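Local coordinates for intracellular growth locus, subunit C (Francisella tularensis subsp. tularensis, PDB 2QWU), which is a pathogenicity-island protein that probably supports intracellular growth as a component of a type VI secretion apparatus, at residues A[38-44]-A[118-124]; A[33-38]-A[125-130]; A[146-151]-A[182-187]. The protein carries 2 engineered substitutions. One frame throughout, in Å; residues are numbered along the deposited sequence.

Contact 1 (A[38-44]-A[118-124]); sequences IDSLTIA and MKIKLGN
Asp39 reaches across to Asn124 and meets it with both carboxylate oxygens. Its CB lies 4.0 Å from Asn124 O and its CG 3.7 Å from Asn124 N. With CG set between the backbone N and the carbonyl carbon (chi1 68°) the carboxylate turns in over segment 118-124. OD1 accepts Asn124 N at 2.9 Å, the donor coming from above the carboxylate plane, while OD2 takes Asn124 ND2 at 3.1 Å on its syn side and close to the plane of the amide. The two flat groups are turned 64° against each other. Asp39 N returns a bond to Asn124 O, giving the pair three bonds. Beyond it the two segments run on as neighbouring antiparallel strands of the large, curled beta sheet. Thr42 and Lys121 form a hydrogen-bonded pair, with Lys121 N 2.9 Å from Thr42 O, and lie between the non-hydrogen-bonded pairs Leu41-Leu122 and Ile43-Ile120. On the face carrying these four apolar residues, Leu41 and Leu122 lie side by side and point the same way, Leu41 CD1 resting 3.7 Å from Leu122 CD2; Ile38 CD1 touches the same methyl group at 3.8 Å. On the face of Thr42 and Lys121, a water joins Ser40 OG to Lys121 O. At the far end Ala44 CB packs 3.7 Å from the selenium of Met118, whose bent side chain also touches Ile110 of helix 97-114.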
# COMPACT_ATOMS: atom_id res chain seq x y z
N ILE A 38 4.10 1.43 4.94
CA ILE A 38 4.66 2.74 4.59
C ILE A 38 4.78 3.64 5.81
O ILE A 38 3.94 3.62 6.71
CB ILE A 38 3.81 3.41 3.50
CG1 ILE A 38 2.32 3.42 3.92
CG2 ILE A 38 4.00 2.67 2.16
CD1 ILE A 38 1.39 4.16 2.93
N ASP A 39 5.81 4.50 5.84
CA ASP A 39 6.06 5.30 7.04
C ASP A 39 5.23 6.58 7.16
O ASP A 39 5.27 7.25 8.22
CB ASP A 39 7.58 5.58 7.21
CG ASP A 39 8.14 6.49 6.16
OD1 ASP A 39 7.38 6.97 5.30
OD2 ASP A 39 9.40 6.77 6.20
N SER A 40 4.46 6.87 6.13
CA SER A 40 3.55 8.00 6.18
C SER A 40 2.44 7.78 5.16
O SER A 40 2.61 7.02 4.22
CB SER A 40 4.26 9.33 5.92
OG SER A 40 4.56 9.47 4.56
N LEU A 41 1.29 8.43 5.37
CA LEU A 41 0.19 8.32 4.48
C LEU A 41 -0.72 9.54 4.65
O LEU A 41 -1.13 9.89 5.75
CB LEU A 41 -0.66 7.04 4.79
CG LEU A 41 -2.00 6.92 4.03
CD1 LEU A 41 -1.79 6.73 2.56
CD2 LEU A 41 -2.82 5.76 4.65
N THR A 42 -1.00 10.19 3.53
CA THR A 42 -1.93 11.29 3.52
C THR A 42 -3.07 10.98 2.58
O THR A 42 -2.83 10.56 1.46
CB THR A 42 -1.25 12.57 3.08
OG1 THR A 42 -0.15 12.78 3.95
CG2 THR A 42 -2.25 13.81 3.18
N ILE A 43 -4.30 11.18 3.05
CA ILE A 43 -5.48 10.94 2.22
C ILE A 43 -6.38 12.18 2.22
O ILE A 43 -6.87 12.58 3.28
CB ILE A 43 -6.32 9.74 2.76
CG1 ILE A 43 -5.51 8.44 2.65
CG2 ILE A 43 -7.60 9.57 1.89
CD1 ILE A 43 -6.19 7.26 3.33
N ALA A 44 -6.60 12.74 1.03
CA ALA A 44 -7.46 13.93 0.89
C ALA A 44 -6.97 15.00 1.88
O ALA A 44 -7.75 15.72 2.50
CB ALA A 44 -8.92 13.54 1.16
N MSE A 118 -8.25 14.83 -5.29
CA MSE A 118 -8.21 14.01 -4.08
C MSE A 118 -6.94 13.13 -4.17
O MSE A 118 -6.94 12.08 -4.84
CB MSE A 118 -9.49 13.16 -3.96
CG MSE A 118 -9.83 12.64 -2.52
SE MSE A 118 -8.62 11.34 -1.83
CE MSE A 118 -9.01 10.06 -2.97
N LYS A 119 -5.88 13.54 -3.48
CA LYS A 119 -4.62 12.78 -3.54
C LYS A 119 -4.37 11.84 -2.38
O LYS A 119 -4.72 12.15 -1.23
CB LYS A 119 -3.41 13.74 -3.60
CG LYS A 119 -3.49 14.82 -4.67
CD LYS A 119 -3.75 14.28 -6.05
CE LYS A 119 -3.45 15.35 -7.11
NZ LYS A 119 -3.74 14.82 -8.49
N ILE A 120 -3.76 10.70 -2.69
CA ILE A 120 -3.40 9.73 -1.66
C ILE A 120 -1.91 9.66 -1.88
O ILE A 120 -1.44 9.32 -2.97
CB ILE A 120 -4.09 8.42 -1.91
CG1 ILE A 120 -5.60 8.68 -1.78
CG2 ILE A 120 -3.58 7.34 -0.92
CD1 ILE A 120 -6.44 7.50 -1.90
N LYS A 121 -1.15 10.07 -0.86
CA LYS A 121 0.29 10.14 -1.02
C LYS A 121 0.94 9.16 -0.06
O LYS A 121 0.75 9.24 1.18
CB LYS A 121 0.78 11.56 -0.73
CG LYS A 121 2.31 11.72 -0.78
CD LYS A 121 2.84 11.76 -2.18
CE LYS A 121 4.33 12.24 -2.25
NZ LYS A 121 4.85 12.22 -3.66
N LEU A 122 1.67 8.20 -0.63
CA LEU A 122 2.29 7.17 0.19
C LEU A 122 3.70 7.61 0.56
O LEU A 122 4.39 8.23 -0.27
CB LEU A 122 2.40 5.86 -0.60
CG LEU A 122 1.15 5.36 -1.33
CD1 LEU A 122 1.40 3.92 -1.88
CD2 LEU A 122 -0.02 5.37 -0.37
N GLY A 123 4.12 7.27 1.77
CA GLY A 123 5.45 7.60 2.23
C GLY A 123 6.43 6.53 1.78
O GLY A 123 6.17 5.82 0.81
N ASN A 124 7.55 6.38 2.49
CA ASN A 124 8.56 5.39 2.13
C ASN A 124 8.08 4.00 2.51
O ASN A 124 7.67 3.75 3.65
CB ASN A 124 9.85 5.66 2.90
CG ASN A 124 10.44 7.00 2.55
OD1 ASN A 124 10.64 7.30 1.35
ND2 ASN A 124 10.71 7.82 3.56
O HOH W 1 2.67 10.42 2.68

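Contact 2 (A[33-38]-A[125-130]). Engineered in segment 33-38: Met36 (natural residue Leu).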
# COMPACT_ATOMS: atom_id res chain seq x y z
N ASN A 33 6.70 -14.53 6.14
CA ASN A 33 5.90 -14.18 4.95
C ASN A 33 6.04 -12.74 4.54
O ASN A 33 6.61 -11.91 5.29
CB ASN A 33 4.41 -14.53 5.21
CG ASN A 33 4.24 -15.91 5.82
OD1 ASN A 33 4.74 -16.89 5.28
ND2 ASN A 33 3.56 -15.99 6.97
N CYS A 34 5.57 -12.44 3.34
CA CYS A 34 5.71 -11.08 2.82
C CYS A 34 4.86 -10.05 3.58
O CYS A 34 3.82 -10.35 4.20
CB CYS A 34 5.40 -11.04 1.34
SG CYS A 34 3.66 -11.41 1.01
N ARG A 35 5.39 -8.83 3.63
CA ARG A 35 4.66 -7.76 4.29
C ARG A 35 5.12 -6.42 3.68
O ARG A 35 6.29 -6.25 3.30
CB ARG A 35 4.84 -7.77 5.83
CG ARG A 35 6.20 -7.13 6.40
CD ARG A 35 7.40 -7.88 5.99
NE ARG A 35 7.41 -9.28 6.39
CZ ARG A 35 7.68 -9.77 7.62
NH1 ARG A 35 7.98 -9.00 8.67
NH2 ARG A 35 7.69 -11.10 7.80
N MSE A 36 4.18 -5.49 3.58
CA MSE A 36 4.45 -4.16 3.03
C MSE A 36 3.84 -3.12 3.92
O MSE A 36 2.75 -3.29 4.43
CB MSE A 36 3.85 -4.03 1.61
CG MSE A 36 4.60 -4.78 0.56
SE MSE A 36 3.76 -4.44 -1.14
CE MSE A 36 4.09 -2.79 -1.18
N PHE A 37 4.59 -2.04 4.19
CA PHE A 37 4.03 -0.98 4.96
C PHE A 37 4.76 0.32 4.61
O PHE A 37 5.85 0.31 4.01
CB PHE A 37 4.08 -1.33 6.46
CG PHE A 37 5.49 -1.61 7.00
CD1 PHE A 37 6.32 -0.56 7.39
CD2 PHE A 37 5.95 -2.93 7.14
CE1 PHE A 37 7.63 -0.82 7.94
CE2 PHE A 37 7.24 -3.21 7.70
CZ PHE A 37 8.08 -2.11 8.10
N ILE A 38 4.10 1.43 4.94
CA ILE A 38 4.66 2.74 4.59
C ILE A 38 4.78 3.64 5.81
O ILE A 38 3.94 3.62 6.71
CB ILE A 38 3.81 3.41 3.50
CG1 ILE A 38 2.32 3.42 3.92
CG2 ILE A 38 4.00 2.67 2.16
CD1 ILE A 38 1.39 4.16 2.93
N SER A 125 8.16 3.09 1.55
CA SER A 125 7.80 1.71 1.87
C SER A 125 9.02 0.95 2.40
O SER A 125 10.18 1.35 2.21
CB SER A 125 7.20 1.01 0.62
OG SER A 125 7.99 1.11 -0.54
N ASN A 126 8.75 -0.14 3.10
CA ASN A 126 9.83 -0.97 3.66
C ASN A 126 10.65 -1.69 2.60
O ASN A 126 10.17 -2.02 1.51
CB ASN A 126 9.28 -1.98 4.70
CG ASN A 126 8.30 -2.99 4.08
OD1 ASN A 126 7.35 -2.63 3.40
ND2 ASN A 126 8.53 -4.27 4.35
N LYS A 127 11.91 -1.94 2.91
CA LYS A 127 12.79 -2.56 1.92
C LYS A 127 12.77 -4.08 1.98
O LYS A 127 13.10 -4.71 0.99
CB LYS A 127 14.22 -2.05 2.13
CG LYS A 127 14.32 -0.52 1.88
CD LYS A 127 15.73 0.07 2.06
CE LYS A 127 15.74 1.61 1.95
NZ LYS A 127 14.88 2.10 0.83
N LYS A 128 12.42 -4.66 3.11
CA LYS A 128 12.43 -6.11 3.19
C LYS A 128 10.99 -6.62 3.21
O LYS A 128 10.43 -6.86 4.25
CB LYS A 128 13.20 -6.53 4.45
CG LYS A 128 14.69 -6.11 4.35
CD LYS A 128 15.49 -6.63 5.56
CE LYS A 128 16.99 -6.48 5.38
NZ LYS A 128 17.36 -5.03 5.45
N GLN A 129 10.41 -6.78 2.01
CA GLN A 129 9.01 -7.17 1.85
C GLN A 129 8.78 -8.68 1.62
O GLN A 129 7.83 -9.24 2.14
CB GLN A 129 8.48 -6.42 0.66
CG GLN A 129 8.58 -4.90 0.82
CD GLN A 129 7.99 -4.19 -0.38
OE1 GLN A 129 7.56 -4.83 -1.36
NE2 GLN A 129 7.94 -2.87 -0.32
N GLU A 130 9.66 -9.33 0.86
CA GLU A 130 9.48 -10.74 0.57
C GLU A 130 10.84 -11.46 0.66
O GLU A 130 11.87 -10.91 0.20
CB GLU A 130 8.95 -10.86 -0.87
CG GLU A 130 8.77 -12.24 -1.39
CD GLU A 130 8.19 -12.23 -2.82
OE1 GLU A 130 8.85 -11.74 -3.75
OE2 GLU A 130 7.06 -12.75 -3.00
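Asn126 N donates to Phe37 O at 3.1 Å at one end of the contact, and at the other, where a bond from Arg35 N to Gln129 O is less certain, the CA atoms of Cys34 and Glu130 lie 4.4 Å apart, while residues 127 and 128 loop away in between. The side chain of Asn126 bridges the middle. A chi1 of 63° folds its amide in against 33-38: ND2 gives a nearly straight bond to Arg35 O at 3.2 Å, and OD1 accepts Phe37 N at 2.9 Å. In both bonds the donor stands above the plane of the carbonyl it meets. By donating to Arg35 O and accepting from Phe37 N the amide takes up much the pattern a neighbouring strand would, and a further bond from ND2 to Asp56 OD1 helps to hold its rotation. The Phe37 ring lies over the same amide with only 13° between the planes, and Asn126 CB makes a CH-pi contact 3.8 Å from the ring centroid. On Gln129 the extended side chain runs obliquely across the engineered Met36, a selenomethionine, whose CG is 3.5 Å from Gln129 OE1. The Gln129 amide is itself tied down, NE2 bonding Asn126 O at 3.0 Å and Ile141 O, and OE1 accepting from Met140 N. Arg35 folds back upon its own segment, where NE and NH2 both grip Asn33 O side-on; NH1 binds Ile55 O. Opposite Gly138 the chain sets two residues, Gln129 and Glu130, against one, a classic beta bulge where strand 130-131 pairs with strand 137-138, whereas Met36 and Ile38 bond through their backbones to residues at and just before the start of strand 71-79, on whose Val73 and Ala71 their side chains also pack.

Contact 3 (A[146-151]-A[182-187])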
# COMPACT_ATOMS: atom_id res chain seq x y z
N LEU A 146 4.68 7.40 -3.86
CA LEU A 146 3.72 7.34 -4.93
C LEU A 146 2.50 8.19 -4.60
O LEU A 146 2.01 8.13 -3.48
CB LEU A 146 3.34 5.88 -5.17
CG LEU A 146 2.34 5.59 -6.29
CD1 LEU A 146 2.98 5.78 -7.67
CD2 LEU A 146 1.92 4.07 -6.15
N GLU A 147 2.01 8.97 -5.58
CA GLU A 147 0.81 9.77 -5.41
C GLU A 147 -0.27 9.21 -6.34
O GLU A 147 -0.09 9.09 -7.57
CB GLU A 147 1.02 11.24 -5.77
CG GLU A 147 -0.23 12.08 -5.46
CD GLU A 147 0.06 13.58 -5.46
OE1 GLU A 147 -0.09 14.22 -6.51
OE2 GLU A 147 0.48 14.13 -4.40
N LEU A 148 -1.38 8.84 -5.73
CA LEU A 148 -2.51 8.28 -6.47
C LEU A 148 -3.68 9.26 -6.42
O LEU A 148 -3.83 10.05 -5.49
CB LEU A 148 -2.97 6.97 -5.83
CG LEU A 148 -1.89 5.86 -5.62
CD1 LEU A 148 -2.46 4.74 -4.64
CD2 LEU A 148 -1.56 5.22 -6.93
N TYR A 149 -4.55 9.20 -7.42
CA TYR A 149 -5.71 10.11 -7.43
C TYR A 149 -6.81 9.40 -8.22
O TYR A 149 -6.55 8.46 -8.94
CB TYR A 149 -5.30 11.48 -8.05
CG TYR A 149 -4.89 11.43 -9.50
CD1 TYR A 149 -5.83 11.48 -10.50
CD2 TYR A 149 -3.54 11.38 -9.86
CE1 TYR A 149 -5.45 11.47 -11.85
CE2 TYR A 149 -3.14 11.35 -11.18
CZ TYR A 149 -4.10 11.40 -12.17
OH TYR A 149 -3.71 11.41 -13.49
N PRO A 150 -8.05 9.87 -8.09
CA PRO A 150 -9.16 9.21 -8.81
C PRO A 150 -9.13 9.42 -10.30
O PRO A 150 -8.82 10.50 -10.77
CB PRO A 150 -10.41 9.88 -8.22
CG PRO A 150 -9.94 10.43 -6.89
CD PRO A 150 -8.55 10.91 -7.18
N ILE A 151 -9.50 8.38 -11.04
CA ILE A 151 -9.59 8.50 -12.49
C ILE A 151 -10.76 9.48 -12.71
O ILE A 151 -10.68 10.40 -13.54
CB ILE A 151 -9.94 7.15 -13.14
CG1 ILE A 151 -8.71 6.22 -13.11
CG2 ILE A 151 -10.39 7.40 -14.58
CD1 ILE A 151 -9.05 4.74 -13.19
N GLY A 182 -10.47 2.42 -8.52
CA GLY A 182 -10.59 3.47 -9.53
C GLY A 182 -9.58 4.61 -9.42
O GLY A 182 -9.92 5.79 -9.62
N LEU A 183 -8.35 4.27 -9.06
CA LEU A 183 -7.30 5.26 -8.90
C LEU A 183 -6.35 5.16 -10.09
O LEU A 183 -6.38 4.21 -10.82
CB LEU A 183 -6.49 4.95 -7.62
CG LEU A 183 -7.18 5.10 -6.27
CD1 LEU A 183 -6.28 4.54 -5.12
CD2 LEU A 183 -7.46 6.60 -6.05
N THR A 184 -5.54 6.18 -10.29
CA THR A 184 -4.51 6.11 -11.31
C THR A 184 -3.36 6.95 -10.74
O THR A 184 -3.41 7.34 -9.58
CB THR A 184 -5.00 6.65 -12.67
OG1 THR A 184 -3.95 6.48 -13.63
CG2 THR A 184 -5.36 8.12 -12.56
N THR A 185 -2.31 7.20 -11.50
CA THR A 185 -1.20 8.02 -10.97
C THR A 185 -0.49 8.58 -12.20
O THR A 185 -0.61 8.01 -13.27
CB THR A 185 -0.19 7.11 -10.20
OG1 THR A 185 0.97 7.88 -9.77
CG2 THR A 185 0.33 5.99 -11.11
N SER A 186 0.24 9.69 -12.07
CA SER A 186 1.01 10.20 -13.22
C SER A 186 2.42 9.61 -13.26
O SER A 186 3.19 9.89 -14.20
CB SER A 186 1.19 11.72 -13.13
OG SER A 186 -0.01 12.34 -12.79
N GLN A 187 2.77 8.84 -12.25
CA GLN A 187 4.10 8.22 -12.20
C GLN A 187 4.10 7.14 -13.28
O GLN A 187 3.14 6.36 -13.40
CB GLN A 187 4.37 7.63 -10.79
CG GLN A 187 5.72 7.02 -10.61
CD GLN A 187 6.07 6.77 -9.14
OE1 GLN A 187 5.77 7.61 -8.26
NE2 GLN A 187 6.71 5.62 -8.86
O HOH W 2 0.31 11.01 -9.51
O HOH W 3 4.00 9.64 -7.73
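An antiparallel strand pairing, continued by an ST turn, joins strand 147-150 to the end of strand 173-184 in the large beta sheet. Tyr149 and Thr184 form its hydrogen-bonded pair, with Thr184 N 2.8 Å from Tyr149 O, and Ile151 N adds a nearly straight bond to Gly182 O. The side chains of the pair lie alongside each other and point the same way. Thr184 CG2 sits over one face of the Tyr149 ring, 3.8 Å from the centroid, in a CH-pi contact, while Thr184 OG1 is turned to Pro85 O. The Ile151 side chain crosses that of Thr184 at about a right angle, CG1 3.8 Å from Thr184 CB. Leu148 and Leu183 likewise cross, their CD1 atoms 3.9 Å apart; Leu148 also touches Ile87 and Leu183 touches Ile89, both on strand 86-96. Past Thr185 the two segments move apart, and side chains and waters take over. Thr185 OG1, anti to its own nitrogen (chi1 175°), accepts Gln187 N to make the ST turn and donates to Glu147 O at 2.7 Å. That carbonyl accepts a second bond from a water which in turn accepts from Ser186 N. Leu146 CD1 touches the Gln187 amide, 3.4 Å from OE1, while Gln187 NE2 bonds Ser189 O; a further water accepts from Glu147 N and donates to Gln187 OE1 at 2.7 Å.

In the fold
Contacts 1 and 2 are successive parts of one long chain pairing, sharing Ile38 and strand 37-43, with centres about 16 Å apart: contact 1 is its regular ladder, contact 2 the irregular continuation into loop 125-130. Contact 3 is the next pairing but one in the same sheet, joining 147-150 to 173-184. Strand 120-122 pairs with 37-43 along one border and with 147-150 along the other, where Ile120 O is 2.8 Å from Leu148 N and Leu122 N is 2.9 Å from Leu146 O, both probable hydrogen bonds. The centres of contacts 1 and 3 are about 12 Å apart. Contacts 2 and 3 lie on opposite sides of the chain's centre, their nearest atoms about 8 Å apart.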